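Local coordinates for putative uncharacterized protein (Trichoplax adhaerens, PDB 5OI9), which probably acts in centriole assembly, as the N-terminal domain of a STIL-family protein, STIL itself binding CEP85 to ensure robust PLK4 activation, at residues Glu25-His30 against Glu309-Ser314; Leu77-Asp82 against Val160-Met165; Ile170-Tyr175 against Ile181-Thr186. All coordinates share one frame; numbering follows the deposited sequence.

Interaction 1 of 3, residues Glu25-His30 against Glu309-Ser314; sequences EQEELH and EFWECS
Glu-27 and Trp-311 meet across a gap one strand wide in a mixed beta sheet: strand 27-29 lies at the edge of the sheet, strand 309-314 is the third strand from that edge, and strand 196-200 runs between them, antiparallel to both. The CA atoms of Glu-27 and Cys-313, the nearest pair, are 9.3 Å apart, which is the spacing expected of strands that are not direct neighbours, and no hydrogen bond joins the two segments. Their backbones bond instead to the strand between or beside them, Glu-27 with Ala-198, Leu-29 with Ile-196 and Trp-311 with Leu-298 of strand 296-302. The contact is therefore made by side chains. The benzo end of the indole does the touching, its CZ3 standing 3.6 Å from Glu-27 CG and its CH2 3.8 Å from the same carbon. The glutamate chain bends at chi2 (-78°), which turns its carboxylate away from the indole and leaves the CG methylene as the nearest group; the carboxylate and ring planes end up 72° apart. A looser approach, Glu-25 O to Trp-311 CZ3 at 4.4 Å, extends the contact toward the start of the first segment. Trp-311 also packs on Ala-198 and Pro-200 of the intervening strand and on Ile-267. A leucine here would probably open a gap beside Ala-198 and Pro-200, withdraw the aromatic surface from Glu-27 CG and leave Glu-309 without its indole N-H partner. That bond anchors the pyrrole side of the ring: Trp-311 NE1 donates to Glu-309 OE1 at 3.2 Å and 156°, the acceptor lying in the plane of the indole and being met on the anti side of the carboxylate.

Interaction 2 of 3, residues Leu77-Asp82 against Val160-Met165; sequences LNINKD and VDIKDM
Leu-77, Ile-79 and Ile-162 make an apolar contact between the end of strand 69-79 and the loop that follows helix 139-155. The two methyls of Leu-77 straddle one methyl of Ile-162: CD1 of Leu-77 is 4.0 Å from Ile-162 CG2, and CD2 of Leu-77 is 4.1 Å from that same atom, the two side chains crossing at about a right angle. Ile-79 and Ile-162 instead reach toward each other tip to tip, CD1 to CD1 at 3.8 Å. Ile-162 serves both partners through separate branches, because CG1 lies beside its backbone N (chi1 -54°) and carries CD1 to Ile-79, while CG2 is left for Leu-77. Leu-31 and Pro-270 add to this apolar neighbourhood, against Ile-162 and Ile-79 respectively.

The aliphatic part of Lys-163 joins in, CG lying 4.2 Å from Leu-77 CD1 as the two chains slide past each other in opposite directions.

No hydrogen bond crosses the contact; the polar bonds of the loop side are made within residues 160-165. Bends at chi3 and chi4 fold the lysine back, and Lys-163 NZ forms a salt bridge with Asp-161 OD1 at 2.8 Å, from the syn side. The same oxygen accepts from the backbone N of Lys-163 at 2.9 Å, here from above the carboxylate plane. Two donors from one residue thus grip OD1 and probably steady the carboxylate. The second of these bonds defines an Asx turn, which leads into the short 3-10 segment 162-164, where Asp-164 N bonds to Asp-161 O.

Interaction 3 of 3, residues Ile170-Tyr175 against Ile181-Thr186; sequences IHATYY and ISINVT
Ala-172, Tyr-174 and Ile-183 meet on the buried face of an antiparallel beta hairpin. Ile-183 sends its two branches to different neighbours: CG2 lies 4.0 Å from Ala-172 CB, and CG1 lies 3.9 Å from Tyr-174 CB. Farther along, Ile-170 CG2 reaches Val-185 CG1 at 3.7 Å. Ala-172 with Val-185 and Tyr-174 with Ile-183 are non-hydrogen-bonded pairs; the pairs between and beyond them are hydrogen-bonded. Each of these, His-171 with Thr-186, Thr-173 with Asn-184 and Tyr-175 with Ser-182, exchanges two backbone bonds, such as Asn-184 N to Thr-173 O at 2.7 Å and Thr-186 N to His-171 O at 2.8 Å. Their side chains stand on the other face, which is more polar. At its outer end a water lies within hydrogen-bonding distance of Tyr-175 O and Ser-182 OG, and Tyr-175 CB lies 3.6 Å from that hydroxyl oxygen. Asn-184 ND2 finds its partner in Asp-330 of strand 322-334.

Tyr-174, with CG set between backbone N and carbonyl carbon (chi1 69°), sends its ring away from the second strand, toward Gln-52, Ala-55 and Tyr-56 of helix 45-61. On the other face His-171 stacks on Phe-137. Strand 118-126 pairs in parallel with the first hairpin strand, and strand 322-334 runs antiparallel to the second.

Overall arrangement
From the N terminus, residues 25-30 open the longest loop, which closes only at 309-314, so interactions 2 and 3 both nest within interaction 1. Residues 77-82 then open a loop closed at 160-165, and the tight hairpin of interaction 3 follows in series; none of the loops cross. Interaction 1 belongs to the sheet that begins at strand 27-29. Interaction 2 joins the end of a strand of the other mixed sheet to the loop leading into strand 167-176, the first hairpin strand of interaction 3. The centres of interactions 1 and 3 lie about 42 Å apart on opposite sides of the chain's centre, and interaction 2 lies close to that centre.

Interaction 1 of 3, residues Glu25-His30 against Glu309-Ser314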
loop_
_atom_site.group_PDB
_atom_site.type_symbol
_atom_site.label_atom_id
_atom_site.label_comp_id
_atom_site.label_asym_id
_atom_site.label_seq_id
_atom_site.Cartn_x
_atom_site.Cartn_y
_atom_site.Cartn_z
ATOM N N GLU A 25 -0.851 -15.642 -22.069
ATOM C CA GLU A 25 -1.508 -14.343 -22.121
ATOM C C GLU A 25 -0.755 -13.315 -21.285
ATOM O O GLU A 25 -0.247 -13.620 -20.203
ATOM C CB GLU A 25 -2.945 -14.458 -21.614
ATOM C CG GLU A 25 -4.001 -14.503 -22.698
ATOM C CD GLU A 25 -5.407 -14.552 -22.127
ATOM O OE1 GLU A 25 -5.547 -14.820 -20.915
ATOM O OE2 GLU A 25 -6.368 -14.315 -22.888
ATOM N N GLN A 26 -0.681 -12.091 -21.802
ATOM C CA GLN A 26 -0.233 -10.971 -20.988
ATOM C C GLN A 26 -1.169 -10.778 -19.801
ATOM O O GLN A 26 -2.364 -11.076 -19.869
ATOM C CB GLN A 26 -0.189 -9.682 -21.806
ATOM C CG GLN A 26 0.955 -9.567 -22.778
ATOM C CD GLN A 26 1.208 -8.129 -23.181
ATOM O OE1 GLN A 26 0.391 -7.247 -22.910
ATOM N NE2 GLN A 26 2.347 -7.880 -23.819
ATOM N N GLU A 27 -0.615 -10.269 -18.707
ATOM C CA GLU A 27 -1.398 -9.895 -17.539
ATOM C C GLU A 27 -1.078 -8.456 -17.172
ATOM O O GLU A 27 0.068 -8.011 -17.299
ATOM C CB GLU A 27 -1.115 -10.820 -16.344
ATOM C CG GLU A 27 -1.281 -12.307 -16.633
ATOM C CD GLU A 27 -2.731 -12.755 -16.648
ATOM O OE1 GLU A 27 -2.999 -13.881 -17.115
ATOM O OE2 GLU A 27 -3.603 -11.986 -16.191
ATOM N N GLU A 28 -2.096 -7.727 -16.729
ATOM C CA GLU A 28 -1.936 -6.360 -16.252
ATOM C C GLU A 28 -2.061 -6.365 -14.736
ATOM O O GLU A 28 -3.089 -6.788 -14.196
ATOM C CB GLU A 28 -2.973 -5.433 -16.882
ATOM C CG GLU A 28 -2.825 -5.272 -18.386
ATOM C CD GLU A 28 -3.990 -4.525 -19.009
ATOM O OE1 GLU A 28 -5.037 -4.386 -18.340
ATOM O OE2 GLU A 28 -3.858 -4.076 -20.168
ATOM N N LEU A 29 -1.020 -5.899 -14.058
ATOM C CA LEU A 29 -0.954 -5.912 -12.604
ATOM C C LEU A 29 -1.202 -4.514 -12.057
ATOM O O LEU A 29 -0.713 -3.523 -12.610
ATOM C CB LEU A 29 0.409 -6.429 -12.126
ATOM C CG LEU A 29 0.895 -7.742 -12.752
ATOM C CD1 LEU A 29 2.231 -8.175 -12.156
ATOM C CD2 LEU A 29 -0.149 -8.842 -12.590
ATOM N N HIS A 30 -1.970 -4.440 -10.972
ATOM C CA HIS A 30 -2.152 -3.193 -10.242
ATOM C C HIS A 30 -2.621 -3.515 -8.833
ATOM O O HIS A 30 -3.191 -4.579 -8.578
ATOM C CB HIS A 30 -3.143 -2.251 -10.934
ATOM C CG HIS A 30 -3.230 -0.901 -10.290
ATOM N ND1 HIS A 30 -4.181 -0.587 -9.342
ATOM C CD2 HIS A 30 -2.466 0.207 -10.438
ATOM C CE1 HIS A 30 -4.007 0.662 -8.944
ATOM N NE2 HIS A 30 -2.971 1.165 -9.592
ATOM N N GLU A 309 7.462 -19.748 -11.237
ATOM C CA GLU A 309 7.042 -19.214 -12.522
ATOM C C GLU A 309 7.947 -18.052 -12.914
ATOM O O GLU A 309 8.406 -17.285 -12.064
ATOM C CB GLU A 309 5.590 -18.734 -12.479
ATOM C CG GLU A 309 4.576 -19.767 -12.018
ATOM C CD GLU A 309 3.181 -19.178 -11.897
ATOM O OE1 GLU A 309 3.045 -17.941 -12.039
ATOM O OE2 GLU A 309 2.222 -19.946 -11.663
ATOM N N PHE A 310 8.192 -17.923 -14.213
ATOM C CA PHE A 310 9.042 -16.871 -14.752
ATOM C C PHE A 310 8.203 -15.921 -15.595
ATOM O O PHE A 310 7.434 -16.363 -16.456
ATOM C CB PHE A 310 10.185 -17.461 -15.581
ATOM C CG PHE A 310 11.183 -18.237 -14.767
ATOM C CD1 PHE A 310 10.911 -19.533 -14.361
ATOM C CD2 PHE A 310 12.397 -17.670 -14.407
ATOM C CE1 PHE A 310 11.825 -20.247 -13.611
ATOM C CE2 PHE A 310 13.316 -18.382 -13.658
ATOM C CZ PHE A 310 13.028 -19.672 -13.261
ATOM N N TRP A 311 8.350 -14.622 -15.336
ATOM C CA TRP A 311 7.631 -13.582 -16.053
ATOM C C TRP A 311 8.596 -12.481 -16.462
ATOM O O TRP A 311 9.549 -12.176 -15.740
ATOM C CB TRP A 311 6.517 -12.962 -15.195
ATOM C CG TRP A 311 5.461 -13.913 -14.743
ATOM C CD1 TRP A 311 5.568 -14.857 -13.762
ATOM C CD2 TRP A 311 4.122 -14.001 -15.240
ATOM N NE1 TRP A 311 4.377 -15.529 -13.619
ATOM C CE2 TRP A 311 3.473 -15.022 -14.517
ATOM C CE3 TRP A 311 3.406 -13.312 -16.224
ATOM C CZ2 TRP A 311 2.146 -15.376 -14.752
ATOM C CZ3 TRP A 311 2.089 -13.660 -16.452
ATOM C CH2 TRP A 311 1.473 -14.685 -15.722
ATOM N N GLU A 312 8.340 -11.882 -17.622
ATOM C CA GLU A 312 8.991 -10.639 -18.014
ATOM C C GLU A 312 8.013 -9.494 -17.783
ATOM O O GLU A 312 6.939 -9.457 -18.394
ATOM C CB GLU A 312 9.443 -10.664 -19.474
ATOM C CG GLU A 312 10.092 -9.351 -19.910
ATOM C CD GLU A 312 10.794 -9.446 -21.254
ATOM O OE1 GLU A 312 10.297 -8.848 -22.231
ATOM O OE2 GLU A 312 11.842 -10.116 -21.330
ATOM N N CYS A 313 8.383 -8.570 -16.902
ATOM C CA CYS A 313 7.535 -7.446 -16.537
ATOM C C CYS A 313 8.064 -6.169 -17.169
ATOM O O CYS A 313 9.279 -5.975 -17.280
ATOM C CB CYS A 313 7.465 -7.283 -15.018
ATOM S SG CYS A 313 6.998 -8.783 -14.140
ATOM N N SER A 314 7.149 -5.295 -17.575
ATOM C CA SER A 314 7.523 -4.034 -18.194
ATOM C C SER A 314 6.539 -2.950 -17.791
ATOM O O SER A 314 5.386 -3.225 -17.447
ATOM C CB SER A 314 7.573 -4.146 -19.724
ATOM O OG SER A 314 6.278 -4.351 -20.259
#

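Interaction 2 of 3, residues Leu77-Asp82 against Val160-Met165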
loop_
_atom_site.group_PDB
_atom_site.type_symbol
_atom_site.label_atom_id
_atom_site.label_comp_id
_atom_site.label_asym_id
_atom_site.label_seq_id
_atom_site.Cartn_x
_atom_site.Cartn_y
_atom_site.Cartn_z
ATOM N N LEU A 77 -3.775 -3.422 7.090
ATOM C CA LEU A 77 -4.090 -3.734 5.702
ATOM C C LEU A 77 -4.331 -5.234 5.575
ATOM O O LEU A 77 -3.455 -6.035 5.914
ATOM C CB LEU A 77 -2.960 -3.277 4.780
ATOM C CG LEU A 77 -3.174 -3.418 3.271
ATOM C CD1 LEU A 77 -2.535 -2.248 2.542
ATOM C CD2 LEU A 77 -2.600 -4.731 2.759
ATOM N N ASN A 78 -5.511 -5.606 5.082
ATOM C CA ASN A 78 -5.911 -7.001 4.960
ATOM C C ASN A 78 -6.375 -7.288 3.540
ATOM O O ASN A 78 -6.963 -6.425 2.880
ATOM C CB ASN A 78 -7.021 -7.349 5.962
ATOM C CG ASN A 78 -6.690 -6.904 7.379
ATOM O OD1 ASN A 78 -5.849 -7.502 8.051
ATOM N ND2 ASN A 78 -7.355 -5.846 7.841
ATOM N N ILE A 79 -6.101 -8.504 3.073
ATOM C CA ILE A 79 -6.433 -8.947 1.724
ATOM C C ILE A 79 -7.178 -10.267 1.860
ATOM O O ILE A 79 -6.622 -11.238 2.388
ATOM C CB ILE A 79 -5.173 -9.113 0.858
ATOM C CG1 ILE A 79 -4.302 -7.861 0.945
ATOM C CG2 ILE A 79 -5.543 -9.361 -0.583
ATOM C CD1 ILE A 79 -2.989 -7.980 0.204
ATOM N N ASN A 80 -8.430 -10.312 1.398
ATOM C CA ASN A 80 -9.197 -11.452 1.888
ATOM C C ASN A 80 -9.931 -12.270 0.827
ATOM O O ASN A 80 -9.971 -13.495 0.951
ATOM C CB ASN A 80 -10.176 -10.970 2.993
ATOM C CG ASN A 80 -10.949 -9.721 2.610
ATOM O OD1 ASN A 80 -10.617 -9.029 1.646
ATOM N ND2 ASN A 80 -11.984 -9.416 3.386
ATOM N N LYS A 81 -10.527 -11.655 -0.196
ATOM C CA LYS A 81 -11.255 -12.429 -1.205
ATOM C C LYS A 81 -10.870 -11.963 -2.605
ATOM O O LYS A 81 -11.177 -10.834 -3.002
ATOM C CB LYS A 81 -12.778 -12.369 -0.989
ATOM C CG LYS A 81 -13.505 -11.035 -1.153
ATOM C CD LYS A 81 -15.010 -11.312 -1.164
ATOM C CE LYS A 81 -15.884 -10.066 -1.167
ATOM N NZ LYS A 81 -17.332 -10.433 -1.023
ATOM N N ASP A 82 -10.208 -12.851 -3.346
ATOM C CA ASP A 82 -9.665 -12.571 -4.676
ATOM C C ASP A 82 -8.846 -11.283 -4.667
ATOM O O ASP A 82 -9.054 -10.370 -5.471
ATOM C CB ASP A 82 -10.768 -12.518 -5.739
ATOM C CG ASP A 82 -10.208 -12.449 -7.160
ATOM O OD1 ASP A 82 -9.574 -13.429 -7.604
ATOM O OD2 ASP A 82 -10.397 -11.411 -7.830
ATOM N N VAL A 160 9.793 -4.648 0.930
ATOM C CA VAL A 160 8.598 -4.257 0.192
ATOM C C VAL A 160 7.391 -4.311 1.115
ATOM O O VAL A 160 7.172 -5.302 1.824
ATOM C CB VAL A 160 8.408 -5.159 -1.036
ATOM C CG1 VAL A 160 7.026 -4.955 -1.637
ATOM C CG2 VAL A 160 9.489 -4.878 -2.073
ATOM N N ASP A 161 6.604 -3.236 1.116
ATOM C CA ASP A 161 5.430 -3.111 1.972
ATOM C C ASP A 161 4.274 -2.593 1.131
ATOM O O ASP A 161 4.382 -1.529 0.513
ATOM C CB ASP A 161 5.709 -2.171 3.151
ATOM C CG ASP A 161 4.669 -2.280 4.257
ATOM O OD1 ASP A 161 3.510 -2.652 3.972
ATOM O OD2 ASP A 161 5.017 -1.990 5.420
ATOM N N ILE A 162 3.168 -3.345 1.111
ATOM C CA ILE A 162 1.989 -2.918 0.363
ATOM C C ILE A 162 1.468 -1.588 0.888
ATOM O O ILE A 162 0.894 -0.795 0.133
ATOM C CB ILE A 162 0.900 -4.010 0.412
ATOM C CG1 ILE A 162 1.462 -5.346 -0.072
ATOM C CG2 ILE A 162 -0.301 -3.618 -0.434
ATOM C CD1 ILE A 162 0.445 -6.466 -0.072
ATOM N N LYS A 163 1.672 -1.310 2.180
ATOM C CA LYS A 163 1.226 -0.047 2.756
ATOM C C LYS A 163 1.927 1.154 2.134
ATOM O O LYS A 163 1.392 2.267 2.187
ATOM C CB LYS A 163 1.445 -0.049 4.272
ATOM C CG LYS A 163 0.622 -1.088 5.018
ATOM C CD LYS A 163 0.842 -0.997 6.524
ATOM C CE LYS A 163 2.248 -1.423 6.913
ATOM N NZ LYS A 163 2.498 -2.859 6.603
ATOM N N ASP A 164 3.108 0.959 1.544
ATOM C CA ASP A 164 3.801 2.048 0.868
ATOM C C ASP A 164 3.171 2.407 -0.471
ATOM O O ASP A 164 3.581 3.400 -1.080
ATOM C CB ASP A 164 5.272 1.686 0.647
ATOM C CG ASP A 164 6.028 1.488 1.945
ATOM O OD1 ASP A 164 5.704 2.176 2.935
ATOM O OD2 ASP A 164 6.952 0.647 1.972
HETATM N N MSE A 165 2.199 1.628 -0.939
HETATM C CA MSE A 165 1.599 1.832 -2.256
HETATM C C MSE A 165 0.345 2.703 -2.225
HETATM O O MSE A 165 -0.248 2.969 -3.265
HETATM C CB MSE A 165 1.251 0.485 -2.893
HETATM C CG MSE A 165 2.434 -0.443 -3.022
HETATM SE SE MSE A 165 3.838 0.397 -4.063
HETATM C CE MSE A 165 5.359 -0.479 -3.215
#

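Interaction 3 of 3, residues Ile170-Tyr175 against Ile181-Thr186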
loop_
_atom_site.group_PDB
_atom_site.type_symbol
_atom_site.label_atom_id
_atom_site.label_comp_id
_atom_site.label_asym_id
_atom_site.label_seq_id
_atom_site.Cartn_x
_atom_site.Cartn_y
_atom_site.Cartn_z
ATOM N N ILE A 170 -8.018 11.260 6.299
ATOM C CA ILE A 170 -9.403 11.414 6.732
ATOM C C ILE A 170 -9.611 12.832 7.248
ATOM O O ILE A 170 -8.808 13.337 8.038
ATOM C CB ILE A 170 -9.789 10.386 7.813
ATOM C CG1 ILE A 170 -9.766 8.972 7.232
ATOM C CG2 ILE A 170 -11.173 10.690 8.373
ATOM C CD1 ILE A 170 -10.151 7.902 8.220
ATOM N N HIS A 171 -10.685 13.472 6.788
ATOM C CA HIS A 171 -11.175 14.732 7.338
ATOM C C HIS A 171 -12.476 14.462 8.080
ATOM O O HIS A 171 -13.394 13.844 7.525
ATOM C CB HIS A 171 -11.413 15.772 6.239
ATOM C CG HIS A 171 -10.180 16.163 5.487
ATOM N ND1 HIS A 171 -10.227 16.737 4.235
ATOM C CD2 HIS A 171 -8.869 16.072 5.809
ATOM C CE1 HIS A 171 -8.998 16.979 3.816
ATOM N NE2 HIS A 171 -8.155 16.585 4.754
ATOM N N ALA A 172 -12.559 14.921 9.327
ATOM C CA ALA A 172 -13.743 14.707 10.151
ATOM C C ALA A 172 -14.250 16.046 10.660
ATOM O O ALA A 172 -13.517 16.778 11.328
ATOM C CB ALA A 172 -13.440 13.764 11.318
ATOM N N THR A 173 -15.496 16.369 10.348
ATOM C CA THR A 173 -16.160 17.540 10.907
ATOM C C THR A 173 -17.198 17.054 11.909
ATOM O O THR A 173 -18.057 16.234 11.566
ATOM C CB THR A 173 -16.804 18.384 9.811
ATOM O OG1 THR A 173 -15.803 18.763 8.857
ATOM C CG2 THR A 173 -17.417 19.636 10.402
ATOM N N TYR A 174 -17.105 17.533 13.146
ATOM C CA TYR A 174 -17.962 17.047 14.216
ATOM C C TYR A 174 -18.734 18.191 14.858
ATOM O O TYR A 174 -18.379 19.367 14.732
ATOM C CB TYR A 174 -17.158 16.297 15.290
ATOM C CG TYR A 174 -16.237 17.168 16.118
ATOM C CD1 TYR A 174 -15.010 17.581 15.621
ATOM C CD2 TYR A 174 -16.589 17.563 17.405
ATOM C CE1 TYR A 174 -14.163 18.369 16.372
ATOM C CE2 TYR A 174 -15.746 18.353 18.165
ATOM C CZ TYR A 174 -14.534 18.752 17.643
ATOM O OH TYR A 174 -13.691 19.538 18.394
ATOM N N TYR A 175 -19.806 17.820 15.554
ATOM C CA TYR A 175 -20.631 18.769 16.282
ATOM C C TYR A 175 -21.215 18.069 17.498
ATOM O O TYR A 175 -21.593 16.897 17.426
ATOM C CB TYR A 175 -21.752 19.332 15.402
ATOM C CG TYR A 175 -22.484 20.502 16.019
ATOM C CD1 TYR A 175 -21.951 21.784 15.966
ATOM C CD2 TYR A 175 -23.710 20.328 16.649
ATOM C CE1 TYR A 175 -22.614 22.860 16.526
ATOM C CE2 TYR A 175 -24.382 21.400 17.214
ATOM C CZ TYR A 175 -23.827 22.662 17.148
ATOM O OH TYR A 175 -24.489 23.732 17.706
ATOM N N ILE A 181 -23.592 13.304 19.389
ATOM C CA ILE A 181 -22.388 13.712 18.680
ATOM C C ILE A 181 -22.564 13.313 17.222
ATOM O O ILE A 181 -22.858 12.149 16.924
ATOM C CB ILE A 181 -21.135 13.058 19.286
ATOM C CG1 ILE A 181 -21.097 13.279 20.802
ATOM C CG2 ILE A 181 -19.877 13.605 18.627
ATOM C CD1 ILE A 181 -20.112 12.388 21.532
ATOM N N SER A 182 -22.415 14.274 16.316
ATOM C CA SER A 182 -22.511 14.021 14.887
ATOM C C SER A 182 -21.156 14.266 14.240
ATOM O O SER A 182 -20.468 15.234 14.573
ATOM C CB SER A 182 -23.579 14.907 14.235
ATOM O OG SER A 182 -23.244 16.277 14.348
ATOM N N ILE A 183 -20.768 13.382 13.323
ATOM C CA ILE A 183 -19.476 13.474 12.647
ATOM C C ILE A 183 -19.675 13.214 11.161
ATOM O O ILE A 183 -20.304 12.223 10.778
ATOM C CB ILE A 183 -18.443 12.478 13.214
ATOM C CG1 ILE A 183 -18.347 12.586 14.735
ATOM C CG2 ILE A 183 -17.076 12.720 12.587
ATOM C CD1 ILE A 183 -17.304 11.671 15.336
ATOM N N ASN A 184 -19.133 14.096 10.324
ATOM C CA ASN A 184 -19.019 13.848 8.892
ATOM C C ASN A 184 -17.596 13.379 8.614
ATOM O O ASN A 184 -16.639 14.140 8.789
ATOM C CB ASN A 184 -19.355 15.094 8.079
ATOM C CG ASN A 184 -19.210 14.866 6.586
ATOM O OD1 ASN A 184 -18.234 15.297 5.971
ATOM N ND2 ASN A 184 -20.177 14.174 5.996
ATOM N N VAL A 185 -17.458 12.128 8.188
ATOM C CA VAL A 185 -16.158 11.518 7.942
ATOM C C VAL A 185 -15.940 11.458 6.438
ATOM O O VAL A 185 -16.707 10.811 5.718
ATOM C CB VAL A 185 -16.068 10.118 8.570
ATOM C CG1 VAL A 185 -14.694 9.509 8.330
ATOM C CG2 VAL A 185 -16.390 10.172 10.051
ATOM N N THR A 186 -14.906 12.144 5.960
ATOM C CA THR A 186 -14.488 12.086 4.565
ATOM C C THR A 186 -13.111 11.442 4.494
ATOM O O THR A 186 -12.208 11.818 5.249
ATOM C CB THR A 186 -14.453 13.480 3.929
ATOM O OG1 THR A 186 -15.775 14.033 3.901
ATOM C CG2 THR A 186 -13.913 13.406 2.510
HETATM O O HOH W 1 -24.607 16.876 17.010
#